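Local structure of putative diflavin flavoprotein A 5 (Nostoc sp. PCC 7120, 4FEK) at residues 69-72 and 73-77. The protein probably passes electrons from NADH to oxygen, reducing it to water, this chain being its N-terminal metallo-beta-lactamase-like domain. Residues are numbered along the deposited sequence; the frame is centred on the assembly and turned at random.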
ATOM      1  N   GLU A  69       4.515  -0.330 -17.937  1.00 19.93           N
ATOM      2  CA  GLU A  69       3.719  -0.507 -19.163  1.00 20.66           C
ATOM      3  C   GLU A  69       2.227  -0.298 -18.919  1.00 24.86           C
ATOM      4  O   GLU A  69       1.579   0.432 -19.666  1.00 19.49           O
ATOM      5  CB  GLU A  69       3.952  -1.889 -19.777  1.00 24.78           C
ATOM      6  CG  GLU A  69       5.401  -2.115 -20.234  1.00 39.23           C
ATOM      7  CD  GLU A  69       5.533  -3.231 -21.274  1.00 53.62           C
ATOM      8  OE1 GLU A  69       4.499  -3.628 -21.865  1.00 59.56           O
ATOM      9  OE2 GLU A  69       6.668  -3.707 -21.502  1.00 54.89           O
ATOM     10  N   ALA A  70       1.679  -0.935 -17.877  1.00 19.76           N
ATOM     11  CA  ALA A  70       0.266  -0.753 -17.544  1.00 20.96           C
ATOM     12  C   ALA A  70      -0.052   0.690 -17.106  1.00 19.29           C
ATOM     13  O   ALA A  70      -1.103   1.253 -17.451  1.00 19.71           O
ATOM     14  CB  ALA A  70      -0.166  -1.756 -16.457  1.00 18.63           C
ATOM     15  N   LEU A  71       0.862   1.288 -16.356  1.00 17.10           N
ATOM     16  CA  LEU A  71       0.636   2.623 -15.823  1.00 17.34           C
ATOM     17  C   LEU A  71       0.592   3.610 -16.993  1.00 17.93           C
ATOM     18  O   LEU A  71      -0.275   4.486 -17.049  1.00 18.95           O
ATOM     19  CB  LEU A  71       1.753   2.996 -14.844  1.00 18.89           C
ATOM     20  CG  LEU A  71       1.664   4.387 -14.231  1.00 20.67           C
ATOM     21  CD1 LEU A  71       0.426   4.468 -13.373  1.00 23.21           C
ATOM     22  CD2 LEU A  71       2.940   4.728 -13.446  1.00 21.78           C
ATOM     23  N   GLN A  72       1.521   3.440 -17.935  1.00 23.20           N
ATOM     24  CA  GLN A  72       1.566   4.258 -19.150  1.00 26.25           C
ATOM     25  C   GLN A  72       0.295   4.138 -19.979  1.00 26.47           C
ATOM     26  O   GLN A  72      -0.102   5.080 -20.654  1.00 30.20           O
ATOM     27  CB  GLN A  72       2.765   3.878 -20.023  1.00 29.05           C
ATOM     28  CG  GLN A  72       3.907   4.864 -19.965  1.00 35.06           C
ATOM     29  CD  GLN A  72       4.933   4.656 -21.083  1.00 39.28           C
ATOM     30  OE1 GLN A  72       4.792   3.767 -21.923  1.00 37.14           O
ATOM     31  NE2 GLN A  72       5.976   5.476 -21.081  1.00 40.29           N
ATOM     32  N   GLN A  73      -0.346   2.979 -19.928  1.00 21.96           N
ATOM     33  CA  GLN A  73      -1.603   2.797 -20.635  1.00 27.57           C
ATOM     34  C   GLN A  73      -2.776   3.417 -19.896  1.00 30.53           C
ATOM     35  O   GLN A  73      -3.815   3.654 -20.491  1.00 28.47           O
ATOM     36  CB  GLN A  73      -1.852   1.315 -20.937  1.00 33.37           C
ATOM     37  CG  GLN A  73      -0.781   0.711 -21.854  1.00 47.92           C
ATOM     38  CD  GLN A  73      -0.905  -0.798 -22.022  1.00 60.15           C
ATOM     39  OE1 GLN A  73      -1.778  -1.435 -21.428  1.00 63.90           O
ATOM     40  NE2 GLN A  73      -0.023  -1.376 -22.838  1.00 64.22           N
ATOM     41  N   THR A  74      -2.601   3.710 -18.608  1.00 25.00           N
ATOM     42  CA  THR A  74      -3.692   4.221 -17.791  1.00 24.62           C
ATOM     43  C   THR A  74      -3.647   5.737 -17.592  1.00 25.09           C
ATOM     44  O   THR A  74      -4.673   6.407 -17.547  1.00 28.91           O
ATOM     45  CB  THR A  74      -3.664   3.574 -16.387  1.00 30.18           C
ATOM     46  OG1 THR A  74      -3.516   2.157 -16.519  1.00 33.56           O
ATOM     47  CG2 THR A  74      -4.930   3.897 -15.622  1.00 33.05           C
ATOM     48  N   VAL A  75      -2.455   6.275 -17.417  1.00 24.45           N
ATOM     49  CA  VAL A  75      -2.321   7.695 -17.136  1.00 27.82           C
ATOM     50  C   VAL A  75      -1.198   8.299 -17.972  1.00 29.92           C
ATOM     51  O   VAL A  75      -0.262   7.604 -18.382  1.00 29.00           O
ATOM     52  CB  VAL A  75      -2.037   7.960 -15.632  1.00 35.32           C
ATOM     53  CG1 VAL A  75      -2.885   7.059 -14.746  1.00 41.30           C
ATOM     54  CG2 VAL A  75      -0.605   7.729 -15.318  1.00 27.69           C
ATOM     55  N   ASN A  76      -1.291   9.603 -18.210  1.00 24.77           N
ATOM     56  CA  ASN A  76      -0.254  10.339 -18.909  1.00 25.74           C
ATOM     57  C   ASN A  76       0.789  10.702 -17.880  1.00 25.65           C
ATOM     58  O   ASN A  76       0.520  11.500 -16.978  1.00 25.77           O
ATOM     59  CB  ASN A  76      -0.861  11.607 -19.535  1.00 31.84           C
ATOM     60  CG  ASN A  76       0.153  12.444 -20.294  1.00 40.65           C
ATOM     61  OD1 ASN A  76       1.362  12.229 -20.207  1.00 42.41           O
ATOM     62  ND2 ASN A  76      -0.346  13.426 -21.043  1.00 45.68           N
ATOM     63  N   LEU A  77       1.982  10.129 -18.003  1.00 25.33           N
ATOM     64  CA  LEU A  77       3.000  10.311 -16.975  1.00 28.92           C
ATOM     65  C   LEU A  77       3.448  11.767 -16.851  1.00 35.41           C
ATOM     66  O   LEU A  77       3.997  12.172 -15.827  1.00 32.17           O
ATOM     67  CB  LEU A  77       4.196   9.376 -17.192  1.00 33.05           C
ATOM     68  CG  LEU A  77       3.867   7.878 -17.127  1.00 35.73           C
ATOM     69  CD1 LEU A  77       5.112   7.057 -16.885  1.00 40.11           C
ATOM     70  CD2 LEU A  77       2.846   7.583 -16.065  1.00 36.83           C
TER
HETATM   71  O   HOH W   1       0.390   7.624 -21.090  1.00 36.45           O
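Thr74 reaches back one turn to Ala70, its OG1 donating to Ala70 O at 2.7 Å. With OG1 anti to its own carbonyl carbon (chi1 -48°), the hydroxyl folds back along the helix and meets that oxygen 34° off the carbonyl plane. Here, at the C-terminal end of helix 61-74, backbone bonding changes pattern. Gln73 N still donates to Glu69 O (3.2 Å) and only weakly to Ala70 O, whereas Leu71 O takes two donors: Val75 N at 2.8 Å, lying nearly in line with the C=O bond, and Thr74 N at 2.9 Å, above the carbonyl plane. A water then bridges Gln72 O and Val75 O, donating to both where the chain turns away.

Next to these polar bonds, the branched end of Leu71 lies obliquely against Val75 and Leu77; its CD1 meets Val75 CG2 at 3.9 Å, and its CG lies equally far from Leu77 CD2. Leu99 and Leu102 of helix 93-102 extend this apolar patch, as does Val47 beside Val75. The turn begins the link from helix 61-74 to strand 80-84 in a beta-alpha-beta unit. Carbonyls at the helix end thus find varied donors, Ala70 O the Thr74 hydroxyl, Leu71 O two amides and Gln72 O the water, while buried Leu71 meets buried Val75 and Leu77 on the departing chain.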